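Local coordinates for protein auracyanin A (Chloroflexus aurantiacus, PDB 2AAN) that binds one copper ion and probably serves as a soluble electron acceptor for the membrane-bound alternative complex III, at residues A[44-49]-A[106-111]. Sequence-based numbering, arbitrary orientation.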
loop_
_atom_site.group_PDB
_atom_site.type_symbol
_atom_site.label_atom_id
_atom_site.label_comp_id
_atom_site.label_asym_id
_atom_site.label_seq_id
_atom_site.Cartn_x
_atom_site.Cartn_y
_atom_site.Cartn_z
ATOM N N THR A 44 9.412 -8.386 11.174
ATOM C CA THR A 44 7.947 -8.399 11.211
ATOM C C THR A 44 7.446 -6.958 11.346
ATOM O O THR A 44 7.722 -6.276 12.356
ATOM C CB THR A 44 7.353 -9.280 12.364
ATOM O OG1 THR A 44 7.825 -10.620 12.242
ATOM C CG2 THR A 44 5.827 -9.311 12.302
ATOM N N VAL A 45 6.734 -6.520 10.306
ATOM C CA VAL A 45 6.195 -5.172 10.156
ATOM C C VAL A 45 4.671 -5.251 10.114
ATOM O O VAL A 45 4.110 -6.012 9.318
ATOM C CB VAL A 45 6.643 -4.507 8.816
ATOM C CG1 VAL A 45 6.122 -3.015 8.747
ATOM C CG2 VAL A 45 8.140 -4.587 8.646
ATOM N N THR A 46 4.012 -4.537 11.024
ATOM C CA THR A 46 2.585 -4.314 10.953
ATOM C C THR A 46 2.403 -2.872 10.445
ATOM O O THR A 46 2.844 -1.922 11.073
ATOM C CB THR A 46 1.864 -4.536 12.317
ATOM O OG1 THR A 46 2.050 -5.901 12.764
ATOM C CG2 THR A 46 0.353 -4.245 12.169
ATOM N N ILE A 47 1.809 -2.733 9.276
ATOM C CA ILE A 47 1.365 -1.427 8.784
ATOM C C ILE A 47 -0.047 -1.180 9.294
ATOM O O ILE A 47 -0.948 -1.998 9.102
ATOM C CB ILE A 47 1.410 -1.362 7.230
ATOM C CG1 ILE A 47 2.853 -1.516 6.724
ATOM C CG2 ILE A 47 0.732 -0.080 6.740
ATOM C CD1 ILE A 47 3.692 -0.320 6.882
ATOM N N ARG A 48 -0.189 -0.110 10.040
ATOM C CA ARG A 48 -1.466 0.343 10.515
ATOM C C ARG A 48 -1.811 1.594 9.710
ATOM O O ARG A 48 -1.268 2.667 9.926
ATOM C CB ARG A 48 -1.387 0.628 12.006
ATOM C CG ARG A 48 -2.716 1.025 12.646
ATOM C CD ARG A 48 -2.584 1.148 14.166
ATOM N NE ARG A 48 -3.776 1.747 14.762
ATOM C CZ ARG A 48 -4.902 1.090 15.055
ATOM N NH1 ARG A 48 -5.023 -0.223 14.827
ATOM N NH2 ARG A 48 -5.926 1.757 15.587
ATOM N N PHE A 49 -2.699 1.419 8.746
ATOM C CA PHE A 49 -3.041 2.444 7.796
ATOM C C PHE A 49 -4.330 3.088 8.206
ATOM O O PHE A 49 -5.351 2.437 8.312
ATOM C CB PHE A 49 -3.165 1.818 6.423
ATOM C CG PHE A 49 -3.587 2.760 5.354
ATOM C CD1 PHE A 49 -2.945 3.951 5.156
ATOM C CD2 PHE A 49 -4.650 2.437 4.516
ATOM C CE1 PHE A 49 -3.305 4.813 4.130
ATOM C CE2 PHE A 49 -5.035 3.307 3.505
ATOM C CZ PHE A 49 -4.354 4.529 3.335
ATOM N N THR A 106 -9.425 2.477 10.039
ATOM C CA THR A 106 -8.041 2.018 10.179
ATOM C C THR A 106 -7.969 0.544 9.908
ATOM O O THR A 106 -8.728 -0.222 10.463
ATOM C CB THR A 106 -7.460 2.316 11.580
ATOM O OG1 THR A 106 -7.376 3.732 11.764
ATOM C CG2 THR A 106 -6.052 1.743 11.745
ATOM N N VAL A 107 -7.006 0.149 9.090
ATOM C CA VAL A 107 -6.802 -1.228 8.734
ATOM C C VAL A 107 -5.348 -1.594 9.000
ATOM O O VAL A 107 -4.491 -0.734 9.176
ATOM C CB VAL A 107 -7.169 -1.497 7.280
ATOM C CG1 VAL A 107 -8.623 -1.089 7.017
ATOM C CG2 VAL A 107 -6.244 -0.772 6.316
ATOM N N GLU A 108 -5.069 -2.886 9.049
ATOM C CA GLU A 108 -3.703 -3.347 9.313
ATOM C C GLU A 108 -3.329 -4.448 8.389
ATOM O O GLU A 108 -4.144 -5.286 8.030
ATOM C CB GLU A 108 -3.537 -3.899 10.743
ATOM C CG GLU A 108 -3.790 -2.876 11.845
ATOM C CD GLU A 108 -3.381 -3.385 13.240
ATOM O OE1 GLU A 108 -2.758 -2.587 13.991
ATOM O OE2 GLU A 108 -3.690 -4.565 13.574
ATOM N N VAL A 109 -2.061 -4.471 8.047
ATOM C CA VAL A 109 -1.451 -5.655 7.434
ATOM C C VAL A 109 -0.113 -5.957 8.088
ATOM O O VAL A 109 0.711 -5.075 8.213
ATOM C CB VAL A 109 -1.260 -5.491 5.905
ATOM C CG1 VAL A 109 -0.731 -4.130 5.568
ATOM C CG2 VAL A 109 -0.312 -6.576 5.379
ATOM N N THR A 110 0.079 -7.205 8.538
ATOM C CA THR A 110 1.363 -7.659 9.069
ATOM C C THR A 110 2.072 -8.508 8.022
ATOM O O THR A 110 1.462 -9.415 7.426
ATOM C CB THR A 110 1.163 -8.488 10.374
ATOM O OG1 THR A 110 0.448 -7.700 11.341
ATOM C CG2 THR A 110 2.461 -8.926 10.968
ATOM N N PHE A 111 3.346 -8.208 7.766
ATOM C CA PHE A 111 4.130 -8.983 6.801
ATOM C C PHE A 111 5.584 -9.077 7.257
ATOM O O PHE A 111 6.017 -8.359 8.134
ATOM C CB PHE A 111 4.039 -8.377 5.394
ATOM C CG PHE A 111 4.680 -7.009 5.264
ATOM C CD1 PHE A 111 5.954 -6.859 4.725
ATOM C CD2 PHE A 111 3.984 -5.862 5.626
ATOM C CE1 PHE A 111 6.534 -5.619 4.587
ATOM C CE2 PHE A 111 4.563 -4.611 5.477
ATOM C CZ PHE A 111 5.828 -4.486 4.968
HETATM O O HOH W 1 -6.125 4.874 14.460
#
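V45 lies over one face of the F111 ring, its CB 4.2 Å from the ring centroid in a CH-pi contact. I47 meets the same ring at its edge, CG1 to CE2 of F111 at 3.7 Å. All three are buried and closely packed. F111 reaches both because its CG sits between the backbone N and the carbonyl carbon (chi1 66°), which turns the ring back toward strand 44-49. With an alanine in place of F111, V45 and I47 would probably lose this shared ring surface, and a gap would open on the buried face. Farther along, CG2 of V107 comes to the edge of the F49 ring. The two strands run antiparallel, with V45-F111, I47-V109 and F49-V107 as hydrogen-bonded pairs. They belong to one sheet of the cupredoxin fold, with strand 19-24 on the other side of 44-49. The F49 side chain also touches the copper ligand H58. The opposite face is more polar, and it loosens toward the solvent at R48 and E108. Its snug part is T46 and T110, whose hydroxyls share a hydrogen bond, OG1 to OG1 2.8 Å. R48 is exposed and extended, and CG2 of T106 lies over the centre of its guanidinium, 3.6 Å above the plane. E108 comes to the guanidinium edge with its carboxylate nearly perpendicular, at 89°. NH1 of R48 and OE1 of E108 form a salt bridge, but its hydrogen bond is long and weak at 3.4 Å. A water bridges NH2 of R48, weakly, to OG1 of T106.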